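Local coordinates for protein putative poly(3-hydroxybutyrate) depolymerase LpqC (PDB 3D0K) that probably hydrolyses ester bonds, as a putative poly(3-hydroxybutyrate) depolymerase built around an alpha/beta-hydrolase-like core, at residues Val57-Gly62 / Ala68-Phe73; Ala171-Trp176 / Gln274-Val279. One frame throughout, in Å; residues are numbered along the deposited sequence.

Interaction 1: Val57-Gly62 / Ala68-Phe73; sequences VVVQHG and ADYRDF. With FMT (formic acid), chain K; SO4 (sulfate ion), chain G.
The Y70 ring packs against H61 and G62 just beyond strand 56-60, where the alpha/beta-hydrolase fold turns from its third strand into the loop carrying an H-G pair. By family, this loop probably borders the oxyanion hole.

Aromatic and apolar packing carries the contact. H61 CA stands over one face of the Y70 ring, 3.8 Å from its centroid and 21° off the normal, which defines a CH-pi contact. F73 CE2 covers the opposite face, so the ring lies between H61 CA and an atom of its own segment. G62 N approaches obliquely, 3.6 Å from Y70 CE2. A chi1 of 172° turns V59 CG1 toward the helix, where it meets Y70 CB at 3.8 Å.

A polar bond stiffens the H61-G62 loop. H61 ND1 donates to G62 O at 3.0 Å, in the carbonyl plane and on a lone pair, though the acceptor sits 25° out of the imidazole plane; with H61 NE2 bonded to F90 N, both ring nitrogens are engaged.

Two small molecules, probably from the crystallisation liquor, lie nearby. A68 N, near the helix start, holds a formic acid through O2 at 3.2 Å. Y70 OH donates to O4 of sulfate G at 2.6 Å, and that same O4 lies 3.2 Å from G62 CA.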
ATOM      1  N   VAL A  57       7.972  -1.544  -8.195  1.00 16.88           N
ATOM      2  CA  VAL A  57       7.020  -1.987  -7.174  1.00 16.11           C
ATOM      3  C   VAL A  57       7.213  -1.147  -5.901  1.00 16.80           C
ATOM      4  O   VAL A  57       8.287  -1.095  -5.342  1.00 17.97           O
ATOM      5  CB  VAL A  57       7.189  -3.493  -6.875  1.00 16.63           C
ATOM      6  CG1 VAL A  57       6.108  -3.889  -5.845  1.00 14.85           C
ATOM      7  CG2 VAL A  57       7.106  -4.307  -8.226  1.00 17.70           C
ATOM      8  N   VAL A  58       6.165  -0.446  -5.470  1.00 16.69           N
ATOM      9  CA  VAL A  58       6.220   0.339  -4.222  1.00 16.52           C
ATOM     10  C   VAL A  58       5.695  -0.651  -3.150  1.00 17.19           C
ATOM     11  O   VAL A  58       4.635  -1.222  -3.322  1.00 16.98           O
ATOM     12  CB  VAL A  58       5.369   1.586  -4.309  1.00 15.38           C
ATOM     13  CG1 VAL A  58       5.367   2.370  -2.986  1.00 15.36           C
ATOM     14  CG2 VAL A  58       5.883   2.536  -5.477  1.00 17.48           C
ATOM     15  N   VAL A  59       6.451  -0.857  -2.082  1.00 16.22           N
ATOM     16  CA  VAL A  59       6.058  -1.834  -1.044  1.00 16.38           C
ATOM     17  C   VAL A  59       5.857  -1.103   0.268  1.00 17.19           C
ATOM     18  O   VAL A  59       6.798  -0.450   0.752  1.00 17.16           O
ATOM     19  CB  VAL A  59       7.165  -2.913  -0.910  1.00 18.21           C
ATOM     20  CG1 VAL A  59       6.898  -3.815   0.249  1.00 20.15           C
ATOM     21  CG2 VAL A  59       7.303  -3.705  -2.210  1.00 17.24           C
ATOM     22  N   GLN A  60       4.675  -1.218   0.883  1.00 17.35           N
ATOM     23  CA  GLN A  60       4.456  -0.562   2.181  1.00 15.74           C
ATOM     24  C   GLN A  60       4.439  -1.528   3.370  1.00 16.23           C
ATOM     25  O   GLN A  60       3.651  -2.455   3.367  1.00 14.74           O
ATOM     26  CB  GLN A  60       3.187   0.254   2.181  1.00 17.77           C
ATOM     27  CG  GLN A  60       3.211   1.440   1.193  1.00 17.56           C
ATOM     28  CD  GLN A  60       4.264   2.474   1.600  1.00 20.39           C
ATOM     29  OE1 GLN A  60       4.638   2.587   2.803  1.00 25.65           O
ATOM     30  NE2 GLN A  60       4.730   3.244   0.632  1.00 20.52           N
ATOM     31  N   HIS A  61       5.299  -1.253   4.346  1.00 15.75           N
ATOM     32  CA  HIS A  61       5.555  -2.117   5.539  1.00 17.12           C
ATOM     33  C   HIS A  61       4.333  -2.149   6.449  1.00 17.85           C
ATOM     34  O   HIS A  61       3.442  -1.313   6.331  1.00 17.95           O
ATOM     35  CB  HIS A  61       6.798  -1.589   6.306  1.00 18.16           C
ATOM     36  CG  HIS A  61       6.733  -0.118   6.680  1.00 15.57           C
ATOM     37  ND1 HIS A  61       5.732   0.426   7.460  1.00 18.75           N
ATOM     38  CD2 HIS A  61       7.564   0.919   6.372  1.00 18.25           C
ATOM     39  CE1 HIS A  61       5.942   1.722   7.615  1.00 16.69           C
ATOM     40  NE2 HIS A  61       7.062   2.035   6.985  1.00 18.64           N
ATOM     41  N   GLY A  62       4.276  -3.099   7.384  1.00 18.05           N
ATOM     42  CA  GLY A  62       3.181  -3.044   8.343  1.00 18.93           C
ATOM     43  C   GLY A  62       3.551  -2.219   9.582  1.00 19.70           C
ATOM     44  O   GLY A  62       4.329  -1.242   9.501  1.00 20.03           O
ATOM     45  N   ALA A  68      12.973  -2.046   5.568  1.00 20.15           N
ATOM     46  CA  ALA A  68      14.157  -2.763   5.051  1.00 21.00           C
ATOM     47  C   ALA A  68      13.846  -4.243   4.909  1.00 21.43           C
ATOM     48  O   ALA A  68      14.198  -4.886   3.910  1.00 19.30           O
ATOM     49  CB  ALA A  68      15.404  -2.508   5.947  1.00 20.82           C
ATOM     50  N   ASP A  69      13.140  -4.782   5.908  1.00 21.24           N
ATOM     51  CA  ASP A  69      12.665  -6.154   5.841  1.00 22.52           C
ATOM     52  C   ASP A  69      11.737  -6.385   4.659  1.00 21.81           C
ATOM     53  O   ASP A  69      11.917  -7.346   3.906  1.00 21.61           O
ATOM     54  CB  ASP A  69      11.881  -6.501   7.104  1.00 21.87           C
ATOM     55  CG  ASP A  69      12.771  -6.823   8.303  1.00 26.76           C
ATOM     56  OD1 ASP A  69      14.021  -6.951   8.159  1.00 30.48           O
ATOM     57  OD2 ASP A  69      12.181  -6.949   9.408  1.00 26.19           O
ATOM     58  N   TYR A  70      10.734  -5.513   4.498  1.00 20.51           N
ATOM     59  CA  TYR A  70       9.806  -5.660   3.357  1.00 20.24           C
ATOM     60  C   TYR A  70      10.502  -5.587   1.991  1.00 19.83           C
ATOM     61  O   TYR A  70      10.195  -6.340   1.056  1.00 19.19           O
ATOM     62  CB  TYR A  70       8.695  -4.641   3.463  1.00 19.92           C
ATOM     63  CG  TYR A  70       7.582  -5.199   4.276  1.00 19.66           C
ATOM     64  CD1 TYR A  70       6.586  -5.938   3.671  1.00 21.47           C
ATOM     65  CD2 TYR A  70       7.575  -5.090   5.671  1.00 21.21           C
ATOM     66  CE1 TYR A  70       5.524  -6.490   4.420  1.00 21.88           C
ATOM     67  CE2 TYR A  70       6.548  -5.667   6.451  1.00 19.86           C
ATOM     68  CZ  TYR A  70       5.514  -6.363   5.797  1.00 23.54           C
ATOM     69  OH  TYR A  70       4.456  -6.920   6.499  1.00 22.05           O
ATOM     70  N   ARG A  71      11.477  -4.691   1.898  1.00 18.58           N
ATOM     71  CA  ARG A  71      12.275  -4.575   0.674  1.00 18.72           C
ATOM     72  C   ARG A  71      12.996  -5.926   0.421  1.00 19.07           C
ATOM     73  O   ARG A  71      13.031  -6.424  -0.698  1.00 19.59           O
ATOM     74  CB  ARG A  71      13.257  -3.405   0.831  1.00 16.36           C
ATOM     75  CG  ARG A  71      14.314  -3.256  -0.309  1.00 21.34           C
ATOM     76  CD  ARG A  71      15.595  -4.145  -0.154  1.00 19.42           C
ATOM     77  NE  ARG A  71      16.177  -4.117   1.192  1.00 20.01           N
ATOM     78  CZ  ARG A  71      16.794  -3.075   1.743  1.00 17.53           C
ATOM     79  NH1 ARG A  71      17.260  -3.198   2.968  1.00 20.65           N
ATOM     80  NH2 ARG A  71      16.982  -1.923   1.072  1.00 19.84           N
ATOM     81  N   ASP A  72      13.516  -6.530   1.482  1.00 20.09           N
ATOM     82  CA  ASP A  72      14.229  -7.842   1.376  1.00 20.61           C
ATOM     83  C   ASP A  72      13.289  -8.948   0.887  1.00 20.52           C
ATOM     84  O   ASP A  72      13.705  -9.843   0.116  1.00 21.06           O
ATOM     85  CB  ASP A  72      14.811  -8.260   2.727  1.00 21.54           C
ATOM     86  CG  ASP A  72      16.080  -7.462   3.122  1.00 24.37           C
ATOM     87  OD1 ASP A  72      16.595  -6.659   2.334  1.00 24.57           O
ATOM     88  OD2 ASP A  72      16.549  -7.652   4.260  1.00 30.65           O
ATOM     89  N   PHE A  73      12.038  -8.927   1.358  1.00 19.47           N
ATOM     90  CA  PHE A  73      11.066  -9.969   0.947  1.00 19.51           C
ATOM     91  C   PHE A  73      10.871 -10.008  -0.561  1.00 18.84           C
ATOM     92  O   PHE A  73      10.575 -11.071  -1.112  1.00 18.96           O
ATOM     93  CB  PHE A  73       9.671  -9.715   1.532  1.00 19.83           C
ATOM     94  CG  PHE A  73       9.618  -9.709   3.018  1.00 19.87           C
ATOM     95  CD1 PHE A  73      10.590 -10.343   3.782  1.00 20.48           C
ATOM     96  CD2 PHE A  73       8.552  -9.043   3.663  1.00 21.55           C
ATOM     97  CE1 PHE A  73      10.520 -10.332   5.214  1.00 22.34           C
ATOM     98  CE2 PHE A  73       8.453  -9.029   5.082  1.00 23.19           C
ATOM     99  CZ  PHE A  73       9.461  -9.665   5.851  1.00 22.49           C
TER
HETATM  100  C   FMT K 310      14.054  -2.109   9.145  1.00 33.96           C
HETATM  101  O1  FMT K 310      13.631  -3.303   8.946  1.00 30.62           O
HETATM  102  O2  FMT K 310      13.708  -1.015   8.528  1.00 33.68           O
HETATM  103  S   SO4 G 306       3.268  -7.127   9.849  1.00 42.56           S
HETATM  104  O1  SO4 G 306       2.692  -8.253   9.139  1.00 45.38           O
HETATM  105  O2  SO4 G 306       2.255  -6.527  10.697  1.00 42.81           O
HETATM  106  O3  SO4 G 306       4.395  -7.568  10.656  1.00 45.43           O
HETATM  107  O4  SO4 G 306       3.763  -6.168   8.856  1.00 46.01           O

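Interaction 2: Ala171-Trp176 / Gln274-Val279; sequences AANPGW and QAMSQV. With SO4 (sulfate ion), chain E.
The flat group here is the carboxamide of N173, and M276, a selenomethionine, approaches it from one side: its CG, SE and CE all lie on the same side of the amide plane, with CE displaced past the end away from N173 CB. At the rim, OD1 is bonded to G213 N, which holds one end of the amide, while ND2 is the atom nearest the selenomethionine, 3.5 Å from M276 CG.

The two side chains cross at about a right angle. M276 is bent at its second and third torsions (chi2 -69°, chi3 -78°), which brings CE off the outer end of the amide, 3.7 Å from N173 OD1, and to A172 CB at 3.9 Å, an apolar touch on the last residue of the strand. N173 takes a left-handed backbone conformation just after strand 168-172, with its CB directed at helix 273-286.

This is the C-terminal side of an alpha/beta-hydrolase sheet, where the helix following the probable catalytic histidine H271 packs against a strand end. Further along the loop, G175 N makes a weak bond to sulfate E, probably from the crystallisation liquor, which R237 and Q152 also hold.

Chemically, the contact between segments is van der Waals in nature: the selenomethionine, probably a label in place of methionine, lies against a buried amide whose orientation the bond from G213 N to OD1 helps to fix, while M276 adds packing against one side.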
ATOM      1  N   ALA A 171      -3.927  -4.567  -1.592  1.00 17.28           N
ATOM      2  CA  ALA A 171      -3.843  -4.358  -0.174  1.00 19.50           C
ATOM      3  C   ALA A 171      -3.986  -5.726   0.482  1.00 19.45           C
ATOM      4  O   ALA A 171      -4.958  -6.435   0.248  1.00 19.00           O
ATOM      5  CB  ALA A 171      -4.959  -3.410   0.311  1.00 19.55           C
ATOM      6  N   ALA A 172      -2.982  -6.125   1.245  1.00 18.15           N
ATOM      7  CA  ALA A 172      -2.929  -7.475   1.723  1.00 17.56           C
ATOM      8  C   ALA A 172      -3.155  -7.520   3.253  1.00 17.22           C
ATOM      9  O   ALA A 172      -2.454  -6.826   3.998  1.00 16.45           O
ATOM     10  CB  ALA A 172      -1.564  -8.094   1.344  1.00 17.26           C
ATOM     11  N   ASN A 173      -4.072  -8.348   3.734  1.00 18.00           N
ATOM     12  CA  ASN A 173      -4.330  -8.438   5.210  1.00 17.66           C
ATOM     13  C   ASN A 173      -4.374  -7.094   5.967  1.00 17.36           C
ATOM     14  O   ASN A 173      -3.741  -6.977   7.006  1.00 18.03           O
ATOM     15  CB  ASN A 173      -3.309  -9.380   5.948  1.00 17.87           C
ATOM     16  CG  ASN A 173      -3.360 -10.821   5.439  1.00 19.76           C
ATOM     17  OD1 ASN A 173      -4.393 -11.262   4.927  1.00 16.34           O
ATOM     18  ND2 ASN A 173      -2.203 -11.538   5.498  1.00 21.15           N
ATOM     19  N   PRO A 174      -5.081  -6.059   5.455  1.00 17.72           N
ATOM     20  CA  PRO A 174      -5.235  -4.888   6.336  1.00 17.98           C
ATOM     21  C   PRO A 174      -5.902  -5.271   7.668  1.00 17.45           C
ATOM     22  O   PRO A 174      -6.835  -6.092   7.653  1.00 16.82           O
ATOM     23  CB  PRO A 174      -6.202  -3.963   5.546  1.00 18.79           C
ATOM     24  CG  PRO A 174      -5.977  -4.368   4.085  1.00 18.32           C
ATOM     25  CD  PRO A 174      -5.778  -5.873   4.154  1.00 19.61           C
ATOM     26  N   GLY A 175      -5.484  -4.630   8.780  1.00 16.35           N
ATOM     27  CA  GLY A 175      -6.088  -4.907  10.098  1.00 17.36           C
ATOM     28  C   GLY A 175      -7.551  -4.442  10.161  1.00 17.74           C
ATOM     29  O   GLY A 175      -8.357  -5.070  10.825  1.00 18.85           O
ATOM     30  N   TRP A 176      -7.893  -3.348   9.478  1.00 17.13           N
ATOM     31  CA  TRP A 176      -9.284  -2.885   9.392  1.00 17.73           C
ATOM     32  C   TRP A 176      -9.356  -1.840   8.258  1.00 17.82           C
ATOM     33  O   TRP A 176      -8.334  -1.481   7.695  1.00 17.49           O
ATOM     34  CB  TRP A 176      -9.781  -2.292  10.740  1.00 18.29           C
ATOM     35  CG  TRP A 176      -9.316  -0.921  11.017  1.00 20.56           C
ATOM     36  CD1 TRP A 176      -8.013  -0.515  11.224  1.00 22.90           C
ATOM     37  CD2 TRP A 176     -10.129   0.260  11.146  1.00 22.02           C
ATOM     38  NE1 TRP A 176      -7.985   0.842  11.450  1.00 22.83           N
ATOM     39  CE2 TRP A 176      -9.259   1.337  11.442  1.00 24.53           C
ATOM     40  CE3 TRP A 176     -11.510   0.501  11.085  1.00 21.83           C
ATOM     41  CZ2 TRP A 176      -9.717   2.662  11.626  1.00 21.27           C
ATOM     42  CZ3 TRP A 176     -11.976   1.845  11.295  1.00 22.91           C
ATOM     43  CH2 TRP A 176     -11.078   2.884  11.555  1.00 23.51           C
ATOM     44  N   GLN A 274       5.942 -11.587   4.446  1.00 21.54           N
ATOM     45  CA  GLN A 274       6.850 -12.200   3.460  1.00 22.13           C
ATOM     46  C   GLN A 274       6.105 -13.167   2.524  1.00 21.66           C
ATOM     47  O   GLN A 274       6.297 -13.114   1.319  1.00 21.64           O
ATOM     48  CB  GLN A 274       7.952 -12.984   4.171  1.00 22.53           C
ATOM     49  CG  GLN A 274       8.929 -13.567   3.157  1.00 27.43           C
ATOM     50  CD  GLN A 274      10.231 -13.987   3.750  1.00 32.95           C
ATOM     51  OE1 GLN A 274      11.234 -14.108   3.029  1.00 36.79           O
ATOM     52  NE2 GLN A 274      10.247 -14.220   5.060  1.00 31.71           N
ATOM     53  N   ALA A 275       5.294 -14.079   3.082  1.00 21.48           N
ATOM     54  CA  ALA A 275       4.510 -14.992   2.238  1.00 20.17           C
ATOM     55  C   ALA A 275       3.564 -14.188   1.332  1.00 20.11           C
ATOM     56  O   ALA A 275       3.396 -14.522   0.179  1.00 19.25           O
ATOM     57  CB  ALA A 275       3.691 -15.964   3.081  1.00 19.93           C
HETATM   58  N   MSE A 276       2.914 -13.158   1.878  1.00 18.71           N
HETATM   59  CA  MSE A 276       1.918 -12.422   1.127  1.00 19.45           C
HETATM   60  C   MSE A 276       2.612 -11.611   0.010  1.00 18.72           C
HETATM   61  O   MSE A 276       2.062 -11.468  -1.091  1.00 19.47           O
HETATM   62  CB  MSE A 276       1.065 -11.509   2.018  1.00 19.35           C
HETATM   63  CG  MSE A 276       0.239 -12.280   3.086  1.00 21.09           C
HETATM   64 SE   MSE A 276      -1.215 -13.366   2.204  0.75 28.84          SE
HETATM   65  CE  MSE A 276      -2.416 -11.836   1.907  1.00 22.99           C
ATOM     66  N   SER A 277       3.822 -11.122   0.290  1.00 17.72           N
ATOM     67  CA  SER A 277       4.675 -10.505  -0.730  1.00 18.69           C
ATOM     68  C   SER A 277       4.963 -11.461  -1.909  1.00 18.50           C
ATOM     69  O   SER A 277       4.858 -11.058  -3.069  1.00 18.15           O
ATOM     70  CB  SER A 277       6.007  -9.990  -0.141  1.00 17.84           C
ATOM     71  OG  SER A 277       5.787  -8.935   0.777  1.00 18.24           O
ATOM     72  N   GLN A 278       5.355 -12.692  -1.622  1.00 18.62           N
ATOM     73  CA  GLN A 278       5.721 -13.632  -2.672  1.00 18.73           C
ATOM     74  C   GLN A 278       4.496 -14.125  -3.463  1.00 18.98           C
ATOM     75  O   GLN A 278       4.573 -14.387  -4.670  1.00 19.50           O
ATOM     76  CB  GLN A 278       6.526 -14.788  -2.064  1.00 20.67           C
ATOM     77  CG  GLN A 278       7.779 -14.310  -1.332  1.00 24.32           C
ATOM     78  CD  GLN A 278       8.963 -15.224  -1.523  1.00 37.56           C
ATOM     79  OE1 GLN A 278       8.963 -16.381  -1.079  1.00 40.81           O
ATOM     80  NE2 GLN A 278      10.009 -14.704  -2.187  1.00 43.53           N
ATOM     81  N   VAL A 279       3.362 -14.217  -2.783  1.00 18.39           N
ATOM     82  CA  VAL A 279       2.103 -14.542  -3.451  1.00 18.33           C
ATOM     83  C   VAL A 279       1.694 -13.429  -4.390  1.00 18.09           C
ATOM     84  O   VAL A 279       1.248 -13.672  -5.480  1.00 18.29           O
ATOM     85  CB  VAL A 279       1.024 -14.843  -2.412  1.00 19.51           C
ATOM     86  CG1 VAL A 279      -0.383 -14.828  -3.019  1.00 20.28           C
ATOM     87  CG2 VAL A 279       1.376 -16.168  -1.682  1.00 16.07           C
TER
HETATM   88  S   SO4 E 304      -2.690  -4.159  11.331  1.00 31.61           S
HETATM   89  O1  SO4 E 304      -3.065  -3.709   9.990  1.00 29.14           O
HETATM   90  O2  SO4 E 304      -3.243  -3.173  12.272  1.00 34.35           O
HETATM   91  O3  SO4 E 304      -3.196  -5.447  11.713  1.00 34.06           O
HETATM   92  O4  SO4 E 304      -1.268  -4.056  11.584  1.00 36.43           O

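How the interactions relate
Both contacts lie at the same end of one mixed sheet, their centres 11 Å apart, on strands 56-60 and 168-172 with strand 142-147 between them. They join directly through two helices: F73 CD2 of interaction 1 is 3.6 Å from Q274 CA of interaction 2, and Y70 CD1 lies 4.2 Å from S277 OG. H147, beside the probable nucleophile S148, is touched by Y70 from one contact and by N173 and M276 from the other. The likely S148-H271-D216 triad is touched by both, at G62 and at N173. Sulfates G and E, probably from the crystallisation liquor, both sit near this probable active site and may mark it.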